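Local coordinates for protein CRISPR-associated endoribonuclease Cse3 (Thermus thermophilus, PDB 2Y9H) that cleaves CRISPR transcripts as an endoribonuclease and stays bound to the crRNA it produces, at residues 28-33 / 46-51; 8-13 / 63-68; 100-105 / 210-215. One frame throughout, in Å; residues are numbered along the deposited sequence.

Contact 1 (28-33 / 46-51); sequences EMHRTL and ERLLWR. With nucleotides of chain B.
Trp-50 holds CG between its backbone N and its carbonyl carbon (chi1 53°), which carries the indole out of strand 49-52 toward helix 26-34, where Met-29 and Leu-33 meet it. Met-29, its CG turned anti to the backbone N (chi1 178°), lays that methylene over the six-membered ring, 3.7 Å from the centroid and 19° off the normal. Leu-33, one helical turn on, brings CD1 over the same face at the five-membered ring, with Leu-33 CD1 3.6 Å from Trp-50 CG. Both are CH-pi contacts, one for each half of the indole. Met-29 SD stands farther out above the six-membered ring, 5.0 Å from its centroid, a distant Met-aromatic contact.

Leu-48 extends the apolar patch: its CD2 lies 3.9 Å from Leu-33 CB and also approaches the imidazole of His-30. The His-30 side chain runs across that of Trp-50, with His-30 ND1 4.0 Å from Trp-50 NE1 and no hydrogen bond between them.

Arg-47 turns the other way, toward the RNA. Its chain bends at chi2 and chi3 so that NE and NH2 together grip the carbonyl oxygen of Leu-48, which lies close to the guanidinium plane. NH1 then bonds two phosphates, reaching OP1 of G16 of chain B at 2.7 Å and OP2 of DG17 of chain B, while NH2 also donates to that OP2. With its rotation fixed by the Leu-48 oxygen, the guanidinium is presented edge-on to the phosphates of G16 and DG17 of chain B. His-30 packs near phosphate too, and its side chain is about 6 Å from that of Tyr-27, inferred to stabilise the transition-state intermediate. The chemistry is therefore divided: apolar packing holds helix to strand, while Arg-47 presents positive charge to successive phosphates.

Contact 2 (8-13 / 63-68); sequences TKLVLN and VLVQTL
Leu-10 and Val-63 face each other as an antiparallel hydrogen-bonded pair, and the dense side of the contact is built around them. Leu-10 N donates to Val-63 O at 3.0 Å and Val-63 N returns the bond to Leu-10 O at 2.8 Å, both nearly straight, with N-H...O angles of about 170°. On the face shared by Thr-8, Leu-10, Val-63 and Val-65 the side chains interlock diagonally. Leu-10 CD1 reaches Val-65 CG2 at 3.8 Å, a contact between neighbouring rungs, because CG lies beside the backbone N (chi1 -71°) and chi2 of 84° swings this methyl across to the other strand. Val-63 CG2 meets Leu-12 CD1 at 4.0 Å, prolonging the apolar row toward Leu-12, whose backbone pairs with Pro-61.

Thr-8 and Val-65 form the second hydrogen-bonded pair, with Thr-8 N to Val-65 O at 2.8 Å and Val-65 N donating to Thr-8 O. Strands 5-12 and 62-67 are the central two of a four-stranded antiparallel sheet in the order 49-52, 62-67, 5-12, 81-89. This strand order, with helix 26-34 packed through Trp-50 and Leu-33, is consistent with the ferredoxin-like fold of RAMP proteins of the Cas6 family. Val-83 of strand 81-89 touches both Thr-8 and Leu-10, and Trp-50 of strand 49-52 touches Val-65, so the apolar face runs on across the sheet.

On the reverse face the loose part is Lys-9. It forms the intervening non-hydrogen-bonded pair with Leu-64, CA atoms 5.0 Å apart, but is extended throughout and leads its ammonium away from Leu-64 into exposed surroundings. Leu-64 is only partly exposed; its CD1 reaches across to 3.3 Å from Thr-8 O, and its side chain also touches Leu-7 and Arg-51.

Contact 3 (100-105 / 210-215); sequences RFRLRA and LLSVAP
Arg-100 reaches along the C-terminal end of the chain, and from CB to NE and NH2 its side chain follows the oxygens of Ala-214 and the C-terminal Pro-215. CB lies 3.1 Å from Ala-214 O, the same oxygen that accepts a bond from Arg-100 N. CG and CD move on to Pro-215 O, each 3.3 Å from it; CG is anti to the carbonyl carbon (chi1 -71°), and the chain then bends at chi3, turning the guanidinium toward Pro-215. NE and NH2 both lie near Pro-215 O, the modelled NE distance being doubtfully short, while Ala-214 O sits over one guanidinium face, offset toward the rim.

Farther along, Arg-102 O is gripped twice by Ser-212. The backbone N donates at 3.0 Å with an N-H...O angle of 169°, and Ser-212 OG donates to the same Arg-102 O at 3.2 Å. Between these hydrogen-bonded pairs, Phe-101 and Val-213 form a non-hydrogen-bonded pair on the other face. Phe-101 CB is 4.0 Å from Val-213 CG1 and equally far from Leu-211 CD1, which approaches the ring obliquely. Leu-103 CD1 continues the apolar side against Leu-211 CB.

The contact is a two-stranded antiparallel pairing, the segment axes at 166°, that adds the C-terminal strand 212-214 to strand 98-110. That long strand also pairs with 172-186, through backbone bonds of Phe-101 and Leu-103 to Gly-182 and Phe-180. Phe-101 packs on Leu-141 and Val-150 of strand 139-162, whereas Arg-102 and Leu-210 touch Arg-51 of strand 49-52, in the other sheet.

In the fold
Contacts 1 and 2 share the four-stranded sheet: their centres are about 9 Å apart, and Arg-51 N lies 2.8 Å from Leu-64 O, a probable hydrogen bond between adjoining strands 49-52 and 62-67. Contact 3 belongs to the second sheet, its centre about 17 Å from that of contact 1 and about 15 Å from that of contact 2. Arg-51 and Leu-210 touch where the two sheets meet, with Arg-51 NH1 3.4 Å from Leu-210 O and Leu-210 CD2 4.0 Å from Leu-64 O. Of the three, contact 1 meets the RNA directly and lies beside Tyr-27; the nearest atoms of contacts 2 and 3 stay about 9 Å from the nucleic acid.

Contact 1 (28-33 / 46-51)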
loop_
_atom_site.group_PDB
_atom_site.type_symbol
_atom_site.label_atom_id
_atom_site.label_comp_id
_atom_site.label_asym_id
_atom_site.label_seq_id
_atom_site.Cartn_x
_atom_site.Cartn_y
_atom_site.Cartn_z
ATOM N N GLU A 28 -0.839 9.883 11.386
ATOM C CA GLU A 28 -2.152 10.504 11.407
ATOM C C GLU A 28 -3.058 9.790 10.408
ATOM O O GLU A 28 -3.990 9.088 10.803
ATOM C CB GLU A 28 -2.067 12.007 11.111
ATOM C CG GLU A 28 -1.245 12.792 12.130
ATOM C CD GLU A 28 -1.870 12.804 13.537
ATOM O OE1 GLU A 28 -2.831 12.042 13.775
ATOM O OE2 GLU A 28 -1.398 13.574 14.406
ATOM N N MET A 29 -2.772 9.945 9.120
ATOM C CA MET A 29 -3.550 9.264 8.093
ATOM C C MET A 29 -3.980 7.864 8.518
ATOM O O MET A 29 -5.138 7.482 8.349
ATOM C CB MET A 29 -2.773 9.144 6.791
ATOM C CG MET A 29 -3.563 8.382 5.748
ATOM S SD MET A 29 -4.807 9.479 5.071
ATOM C CE MET A 29 -3.738 10.534 4.072
ATOM N N HIS A 30 -3.042 7.104 9.064
ATOM C CA HIS A 30 -3.358 5.768 9.532
ATOM C C HIS A 30 -4.444 5.813 10.594
ATOM O O HIS A 30 -5.369 5.008 10.567
ATOM C CB HIS A 30 -2.110 5.091 10.093
ATOM C CG HIS A 30 -2.291 3.638 10.373
ATOM N ND1 HIS A 30 -2.974 2.798 9.526
ATOM C CD2 HIS A 30 -1.867 2.872 11.401
ATOM C CE1 HIS A 30 -2.971 1.573 10.022
ATOM N NE2 HIS A 30 -2.302 1.592 11.155
ATOM N N ARG A 31 -4.337 6.756 11.529
ATOM C CA ARG A 31 -5.301 6.826 12.619
ATOM C C ARG A 31 -6.668 7.256 12.110
ATOM O O ARG A 31 -7.684 6.687 12.496
ATOM C CB ARG A 31 -4.822 7.761 13.731
ATOM C CG ARG A 31 -5.860 7.985 14.819
ATOM C CD ARG A 31 -5.210 8.391 16.140
ATOM N NE ARG A 31 -4.791 9.790 16.154
ATOM C CZ ARG A 31 -3.630 10.226 16.630
ATOM N NH1 ARG A 31 -2.750 9.372 17.130
ATOM N NH2 ARG A 31 -3.346 11.523 16.598
ATOM N N THR A 32 -6.688 8.267 11.251
ATOM C CA THR A 32 -7.923 8.689 10.615
ATOM C C THR A 32 -8.550 7.466 9.938
ATOM O O THR A 32 -9.612 6.994 10.342
ATOM C CB THR A 32 -7.679 9.840 9.600
ATOM O OG1 THR A 32 -6.872 10.846 10.218
ATOM C CG2 THR A 32 -9.004 10.488 9.110
ATOM N N LEU A 33 -7.873 6.915 8.944
ATOM C CA LEU A 33 -8.426 5.753 8.244
ATOM C C LEU A 33 -8.892 4.657 9.197
ATOM O O LEU A 33 -10.029 4.197 9.110
ATOM C CB LEU A 33 -7.450 5.198 7.195
ATOM C CG LEU A 33 -7.081 6.211 6.099
ATOM C CD1 LEU A 33 -6.031 5.665 5.145
ATOM C CD2 LEU A 33 -8.325 6.697 5.350
ATOM N N GLU A 46 -9.434 -7.450 10.659
ATOM C CA GLU A 46 -9.185 -6.395 9.676
ATOM C C GLU A 46 -7.704 -6.220 9.325
ATOM O O GLU A 46 -6.855 -6.198 10.204
ATOM C CB GLU A 46 -9.762 -5.072 10.206
ATOM C CG GLU A 46 -9.813 -3.938 9.194
ATOM C CD GLU A 46 -10.364 -4.385 7.849
ATOM O OE1 GLU A 46 -9.576 -4.914 7.044
ATOM O OE2 GLU A 46 -11.579 -4.215 7.599
ATOM N N ARG A 47 -7.394 -6.108 8.038
ATOM C CA ARG A 47 -6.060 -5.667 7.602
ATOM C C ARG A 47 -6.192 -4.409 6.769
ATOM O O ARG A 47 -6.396 -4.477 5.559
ATOM C CB ARG A 47 -5.361 -6.718 6.761
ATOM C CG ARG A 47 -4.151 -6.187 6.001
ATOM C CD ARG A 47 -2.969 -5.947 6.901
ATOM N NE ARG A 47 -2.852 -4.530 7.224
ATOM C CZ ARG A 47 -1.981 -4.028 8.097
ATOM N NH1 ARG A 47 -1.143 -4.833 8.729
ATOM N NH2 ARG A 47 -1.934 -2.719 8.321
ATOM N N LEU A 48 -6.094 -3.257 7.421
ATOM C CA LEU A 48 -6.180 -1.991 6.715
ATOM C C LEU A 48 -4.996 -1.868 5.755
ATOM O O LEU A 48 -3.874 -2.217 6.103
ATOM C CB LEU A 48 -6.199 -0.836 7.719
ATOM C CG LEU A 48 -6.509 0.550 7.160
ATOM C CD1 LEU A 48 -7.717 0.496 6.244
ATOM C CD2 LEU A 48 -6.747 1.529 8.290
ATOM N N LEU A 49 -5.268 -1.407 4.536
ATOM C CA LEU A 49 -4.243 -1.194 3.514
ATOM C C LEU A 49 -4.607 0.032 2.721
ATOM O O LEU A 49 -5.781 0.256 2.423
ATOM C CB LEU A 49 -4.164 -2.383 2.566
ATOM C CG LEU A 49 -3.495 -3.597 3.179
ATOM C CD1 LEU A 49 -3.650 -4.802 2.288
ATOM C CD2 LEU A 49 -2.044 -3.280 3.415
ATOM N N TRP A 50 -3.625 0.846 2.378
ATOM C CA TRP A 50 -3.953 2.032 1.602
ATOM C C TRP A 50 -2.825 2.543 0.736
ATOM O O TRP A 50 -1.658 2.318 1.020
ATOM C CB TRP A 50 -4.428 3.159 2.519
ATOM C CG TRP A 50 -3.512 3.516 3.663
ATOM C CD1 TRP A 50 -3.367 2.842 4.852
ATOM C CD2 TRP A 50 -2.654 4.652 3.746
ATOM N NE1 TRP A 50 -2.460 3.490 5.666
ATOM C CE2 TRP A 50 -2.014 4.608 5.016
ATOM C CE3 TRP A 50 -2.365 5.705 2.878
ATOM C CZ2 TRP A 50 -1.103 5.572 5.427
ATOM C CZ3 TRP A 50 -1.450 6.668 3.284
ATOM C CH2 TRP A 50 -0.826 6.591 4.547
ATOM N N ARG A 51 -3.170 3.243 -0.329
ATOM C CA ARG A 51 -2.127 3.895 -1.095
ATOM C C ARG A 51 -2.550 5.305 -1.415
ATOM O O ARG A 51 -3.723 5.566 -1.688
ATOM C CB ARG A 51 -1.755 3.102 -2.357
ATOM C CG ARG A 51 -0.675 3.783 -3.219
ATOM C CD ARG A 51 -0.361 2.981 -4.497
ATOM N NE ARG A 51 -1.505 2.921 -5.400
ATOM C CZ ARG A 51 -2.220 1.832 -5.651
ATOM N NH1 ARG A 51 -1.903 0.674 -5.099
ATOM N NH2 ARG A 51 -3.251 1.900 -6.477
ATOM P P G B 16 1.202 -7.581 8.659
ATOM O OP1 G B 16 -0.159 -7.281 8.124
ATOM O OP2 G B 16 2.378 -7.276 7.825
ATOM O "O5'" G B 16 1.381 -6.918 10.100
ATOM C "C5'" G B 16 0.520 -7.268 11.171
ATOM C "C4'" G B 16 0.854 -6.511 12.428
ATOM O "O4'" G B 16 2.136 -6.947 12.945
ATOM C "C3'" G B 16 1.003 -5.009 12.285
ATOM O "O3'" G B 16 -0.247 -4.339 12.260
ATOM C "C2'" G B 16 1.861 -4.658 13.492
ATOM O "O2'" G B 16 1.077 -4.633 14.675
ATOM C "C1'" G B 16 2.792 -5.869 13.562
ATOM N N9 G B 16 4.051 -5.629 12.845
ATOM C C8 G B 16 4.300 -5.939 11.533
ATOM N N7 G B 16 5.500 -5.613 11.164
ATOM C C5 G B 16 6.068 -5.046 12.289
ATOM C C6 G B 16 7.362 -4.502 12.478
ATOM O O6 G B 16 8.268 -4.426 11.629
ATOM N N1 G B 16 7.525 -4.033 13.797
ATOM C C2 G B 16 6.560 -4.093 14.778
ATOM N N2 G B 16 6.876 -3.608 15.986
ATOM N N3 G B 16 5.353 -4.590 14.598
ATOM C C4 G B 16 5.182 -5.044 13.343
ATOM P P DG B 17 -0.375 -2.871 11.624
ATOM O OP1 DG B 17 -1.801 -2.450 11.738
ATOM O OP2 DG B 17 0.247 -2.903 10.290
ATOM O "O5'" DG B 17 0.555 -1.987 12.549
ATOM C "C5'" DG B 17 0.284 -1.973 13.935
ATOM C "C4'" DG B 17 1.380 -1.300 14.700
ATOM O "O4'" DG B 17 2.648 -1.999 14.564
ATOM C "C3'" DG B 17 1.695 0.089 14.261
ATOM O "O3'" DG B 17 0.724 1.035 14.657
ATOM C "C2'" DG B 17 3.085 0.299 14.865
ATOM C "C1'" DG B 17 3.707 -1.080 14.681
ATOM N N9 DG B 17 4.640 -1.205 13.538
ATOM C C8 DG B 17 4.449 -1.843 12.342
ATOM N N7 DG B 17 5.486 -1.788 11.543
ATOM C C5 DG B 17 6.432 -1.065 12.250
ATOM C C6 DG B 17 7.759 -0.681 11.907
ATOM O O6 DG B 17 8.401 -0.904 10.873
ATOM N N1 DG B 17 8.364 0.033 12.934
ATOM C C2 DG B 17 7.766 0.340 14.129
ATOM N N2 DG B 17 8.503 1.050 14.986
ATOM N N3 DG B 17 6.539 -0.008 14.466
ATOM C C4 DG B 17 5.929 -0.711 13.487
#

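Contact 2 (8-13 / 63-68)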
loop_
_atom_site.group_PDB
_atom_site.type_symbol
_atom_site.label_atom_id
_atom_site.label_comp_id
_atom_site.label_asym_id
_atom_site.label_seq_id
_atom_site.Cartn_x
_atom_site.Cartn_y
_atom_site.Cartn_z
ATOM N N THR A 8 -12.253 1.638 -1.174
ATOM C CA THR A 8 -12.837 2.937 -0.939
ATOM C C THR A 8 -11.963 3.990 -1.573
ATOM O O THR A 8 -10.743 3.961 -1.445
ATOM C CB THR A 8 -12.966 3.214 0.578
ATOM O OG1 THR A 8 -13.737 2.168 1.196
ATOM C CG2 THR A 8 -13.618 4.584 0.829
ATOM N N LYS A 9 -12.585 4.917 -2.276
ATOM C CA LYS A 9 -11.830 6.019 -2.812
ATOM C C LYS A 9 -12.145 7.296 -2.044
ATOM O O LYS A 9 -13.296 7.771 -2.016
ATOM C CB LYS A 9 -12.098 6.195 -4.306
ATOM C CG LYS A 9 -11.249 7.278 -4.981
ATOM C CD LYS A 9 -11.605 7.402 -6.453
ATOM C CE LYS A 9 -11.065 8.689 -7.066
ATOM N NZ LYS A 9 -11.443 8.808 -8.505
ATOM N N LEU A 10 -11.106 7.846 -1.421
ATOM C CA LEU A 10 -11.204 9.139 -0.765
ATOM C C LEU A 10 -10.538 10.210 -1.609
ATOM O O LEU A 10 -9.398 10.070 -2.023
ATOM C CB LEU A 10 -10.583 9.094 0.637
ATOM C CG LEU A 10 -11.372 8.294 1.673
ATOM C CD1 LEU A 10 -11.034 6.823 1.587
ATOM C CD2 LEU A 10 -11.107 8.828 3.078
ATOM N N VAL A 11 -11.255 11.280 -1.884
ATOM C CA VAL A 11 -10.605 12.390 -2.525
ATOM C C VAL A 11 -10.499 13.428 -1.443
ATOM O O VAL A 11 -11.507 13.956 -0.969
ATOM C CB VAL A 11 -11.384 12.916 -3.732
ATOM C CG1 VAL A 11 -10.498 13.818 -4.542
ATOM C CG2 VAL A 11 -11.845 11.769 -4.595
ATOM N N LEU A 12 -9.275 13.700 -1.023
ATOM C CA LEU A 12 -9.085 14.559 0.127
ATOM C C LEU A 12 -9.177 16.043 -0.229
ATOM O O LEU A 12 -8.722 16.472 -1.285
ATOM C CB LEU A 12 -7.772 14.223 0.838
ATOM C CG LEU A 12 -7.965 13.144 1.910
ATOM C CD1 LEU A 12 -8.493 11.856 1.300
ATOM C CD2 LEU A 12 -6.682 12.902 2.685
ATOM N N ASN A 13 -9.789 16.813 0.663
ATOM C CA ASN A 13 -9.930 18.253 0.493
ATOM C C ASN A 13 -8.672 18.986 0.979
ATOM O O ASN A 13 -8.396 19.009 2.170
ATOM C CB ASN A 13 -11.161 18.713 1.270
ATOM C CG ASN A 13 -11.360 20.206 1.242
ATOM O OD1 ASN A 13 -10.499 20.960 0.790
ATOM N ND2 ASN A 13 -12.502 20.647 1.749
ATOM N N VAL A 63 -6.841 8.974 -2.180
ATOM C CA VAL A 63 -6.337 7.896 -1.330
ATOM C C VAL A 63 -7.170 6.656 -1.492
ATOM O O VAL A 63 -8.359 6.644 -1.181
ATOM C CB VAL A 63 -6.412 8.241 0.166
ATOM C CG1 VAL A 63 -6.132 6.981 1.021
ATOM C CG2 VAL A 63 -5.484 9.411 0.505
ATOM N N LEU A 64 -6.531 5.596 -1.950
ATOM C CA LEU A 64 -7.210 4.342 -2.146
ATOM C C LEU A 64 -7.028 3.465 -0.910
ATOM O O LEU A 64 -5.941 3.383 -0.318
ATOM C CB LEU A 64 -6.659 3.673 -3.397
ATOM C CG LEU A 64 -7.292 2.355 -3.820
ATOM C CD1 LEU A 64 -8.800 2.465 -3.718
ATOM C CD2 LEU A 64 -6.869 1.970 -5.243
ATOM N N VAL A 65 -8.103 2.807 -0.512
ATOM C CA VAL A 65 -8.093 2.057 0.723
ATOM C C VAL A 65 -8.794 0.752 0.533
ATOM O O VAL A 65 -9.891 0.697 -0.033
ATOM C CB VAL A 65 -8.858 2.796 1.833
ATOM C CG1 VAL A 65 -8.777 2.008 3.129
ATOM C CG2 VAL A 65 -8.319 4.200 2.008
ATOM N N GLN A 66 -8.160 -0.300 1.026
ATOM C CA GLN A 66 -8.769 -1.616 1.036
ATOM C C GLN A 66 -8.969 -2.109 2.465
ATOM O O GLN A 66 -8.097 -1.942 3.317
ATOM C CB GLN A 66 -7.892 -2.592 0.274
ATOM C CG GLN A 66 -8.269 -4.055 0.418
ATOM C CD GLN A 66 -7.490 -4.892 -0.567
ATOM O OE1 GLN A 66 -6.856 -5.892 -0.210
ATOM N NE2 GLN A 66 -7.521 -4.474 -1.830
ATOM N N THR A 67 -10.128 -2.714 2.704
ATOM C CA THR A 67 -10.450 -3.329 3.978
ATOM C C THR A 67 -11.087 -4.691 3.762
ATOM O O THR A 67 -11.848 -4.887 2.817
ATOM C CB THR A 67 -11.452 -2.475 4.736
ATOM O OG1 THR A 67 -12.538 -2.132 3.862
ATOM C CG2 THR A 67 -10.786 -1.211 5.213
ATOM N N LEU A 68 -10.783 -5.633 4.636
ATOM C CA LEU A 68 -11.500 -6.897 4.622
ATOM C C LEU A 68 -12.989 -6.725 4.973
ATOM O O LEU A 68 -13.837 -7.451 4.448
ATOM C CB LEU A 68 -10.860 -7.897 5.579
ATOM C CG LEU A 68 -9.351 -8.012 5.429
ATOM C CD1 LEU A 68 -8.873 -9.318 6.013
ATOM C CD2 LEU A 68 -8.978 -7.923 3.967
#

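Contact 3 (100-105 / 210-215)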
loop_
_atom_site.group_PDB
_atom_site.type_symbol
_atom_site.label_atom_id
_atom_site.label_comp_id
_atom_site.label_asym_id
_atom_site.label_seq_id
_atom_site.Cartn_x
_atom_site.Cartn_y
_atom_site.Cartn_z
ATOM N N ARG A 100 -2.941 -6.249 -14.668
ATOM C CA ARG A 100 -2.029 -5.160 -14.341
ATOM C C ARG A 100 -2.012 -4.947 -12.814
ATOM O O ARG A 100 -2.957 -5.299 -12.108
ATOM C CB ARG A 100 -2.401 -3.887 -15.105
ATOM C CG ARG A 100 -2.093 -3.969 -16.604
ATOM C CD ARG A 100 -2.500 -2.717 -17.374
ATOM N NE ARG A 100 -3.937 -2.481 -17.272
ATOM C CZ ARG A 100 -4.506 -1.657 -16.392
ATOM N NH1 ARG A 100 -3.756 -0.967 -15.539
ATOM N NH2 ARG A 100 -5.826 -1.515 -16.371
ATOM N N PHE A 101 -0.925 -4.406 -12.296
ATOM C CA PHE A 101 -0.818 -4.242 -10.864
ATOM C C PHE A 101 -0.087 -2.964 -10.527
ATOM O O PHE A 101 0.726 -2.455 -11.311
ATOM C CB PHE A 101 -0.078 -5.415 -10.237
ATOM C CG PHE A 101 1.398 -5.365 -10.449
ATOM C CD1 PHE A 101 2.205 -4.618 -9.610
ATOM C CD2 PHE A 101 1.984 -6.053 -11.499
ATOM C CE1 PHE A 101 3.568 -4.561 -9.815
ATOM C CE2 PHE A 101 3.344 -6.008 -11.712
ATOM C CZ PHE A 101 4.140 -5.257 -10.870
ATOM N N ARG A 102 -0.387 -2.447 -9.346
ATOM C CA ARG A 102 0.323 -1.304 -8.819
ATOM C C ARG A 102 0.587 -1.555 -7.331
ATOM O O ARG A 102 -0.312 -1.943 -6.577
ATOM C CB ARG A 102 -0.472 -0.023 -9.069
ATOM C CG ARG A 102 0.051 1.214 -8.356
ATOM C CD ARG A 102 -0.635 2.455 -8.875
ATOM N NE ARG A 102 -0.367 2.626 -10.297
ATOM C CZ ARG A 102 -0.096 3.794 -10.863
ATOM N NH1 ARG A 102 -0.066 4.900 -10.123
ATOM N NH2 ARG A 102 0.147 3.851 -12.167
ATOM N N LEU A 103 1.841 -1.371 -6.934
ATOM C CA LEU A 103 2.274 -1.638 -5.573
ATOM C C LEU A 103 3.308 -0.623 -5.128
ATOM O O LEU A 103 4.376 -0.513 -5.722
ATOM C CB LEU A 103 2.888 -3.026 -5.472
ATOM C CG LEU A 103 3.385 -3.431 -4.084
ATOM C CD1 LEU A 103 2.271 -3.260 -3.021
ATOM C CD2 LEU A 103 3.916 -4.871 -4.082
ATOM N N ARG A 104 2.974 0.127 -4.082
ATOM C CA ARG A 104 3.949 0.939 -3.380
ATOM C C ARG A 104 4.430 0.068 -2.243
ATOM O O ARG A 104 3.627 -0.416 -1.449
ATOM C CB ARG A 104 3.315 2.228 -2.859
ATOM C CG ARG A 104 4.311 3.367 -2.612
ATOM C CD ARG A 104 3.623 4.689 -2.866
ATOM N NE ARG A 104 3.987 5.720 -1.920
ATOM C CZ ARG A 104 5.096 6.437 -1.997
ATOM N NH1 ARG A 104 5.962 6.223 -2.980
ATOM N NH2 ARG A 104 5.339 7.367 -1.083
ATOM N N ALA A 105 5.734 -0.173 -2.193
ATOM C CA ALA A 105 6.280 -1.104 -1.217
ATOM C C ALA A 105 7.658 -0.714 -0.693
ATOM O O ALA A 105 8.265 0.270 -1.127
ATOM C CB ALA A 105 6.317 -2.507 -1.799
ATOM N N LEU A 210 0.046 -2.108 -0.360
ATOM C CA LEU A 210 -1.224 -2.368 -1.029
ATOM C C LEU A 210 -1.045 -2.813 -2.507
ATOM O O LEU A 210 -0.768 -2.005 -3.396
ATOM C CB LEU A 210 -2.154 -1.154 -0.898
ATOM C CG LEU A 210 -3.352 -1.152 -1.850
ATOM C CD1 LEU A 210 -4.259 -2.371 -1.656
ATOM C CD2 LEU A 210 -4.135 0.133 -1.701
ATOM N N LEU A 211 -1.196 -4.107 -2.756
ATOM C CA LEU A 211 -1.087 -4.654 -4.108
ATOM C C LEU A 211 -2.415 -4.626 -4.868
ATOM O O LEU A 211 -3.269 -5.462 -4.626
ATOM C CB LEU A 211 -0.592 -6.104 -4.037
ATOM C CG LEU A 211 -0.578 -6.884 -5.352
ATOM C CD1 LEU A 211 0.411 -6.284 -6.332
ATOM C CD2 LEU A 211 -0.239 -8.326 -5.105
ATOM N N SER A 212 -2.586 -3.696 -5.803
ATOM C CA SER A 212 -3.811 -3.642 -6.569
ATOM C C SER A 212 -3.694 -4.321 -7.936
ATOM O O SER A 212 -2.706 -4.245 -8.565
ATOM C CB SER A 212 -4.289 -2.208 -6.713
ATOM O OG SER A 212 -3.396 -1.437 -7.436
ATOM N N VAL A 213 -4.742 -5.016 -8.360
ATOM C CA VAL A 213 -4.709 -5.713 -9.639
ATOM C C VAL A 213 -5.969 -5.454 -10.482
ATOM O O VAL A 213 -7.070 -5.327 -9.950
ATOM C CB VAL A 213 -4.450 -7.238 -9.430
ATOM C CG1 VAL A 213 -3.150 -7.446 -8.677
ATOM C CG2 VAL A 213 -5.587 -7.880 -8.659
ATOM N N ALA A 214 -5.794 -5.349 -11.800
ATOM C CA ALA A 214 -6.914 -5.295 -12.757
ATOM C C ALA A 214 -6.408 -5.397 -14.211
ATOM O O ALA A 214 -5.259 -5.032 -14.500
ATOM C CB ALA A 214 -7.755 -4.024 -12.548
ATOM N N PRO A 215 -7.261 -5.905 -15.128
ATOM C CA PRO A 215 -6.894 -6.120 -16.533
ATOM C C PRO A 215 -6.473 -4.828 -17.205
ATOM O O PRO A 215 -5.282 -4.528 -17.169
ATOM C CB PRO A 215 -8.192 -6.617 -17.158
ATOM C CG PRO A 215 -8.953 -7.192 -16.027
ATOM C CD PRO A 215 -8.647 -6.322 -14.864
#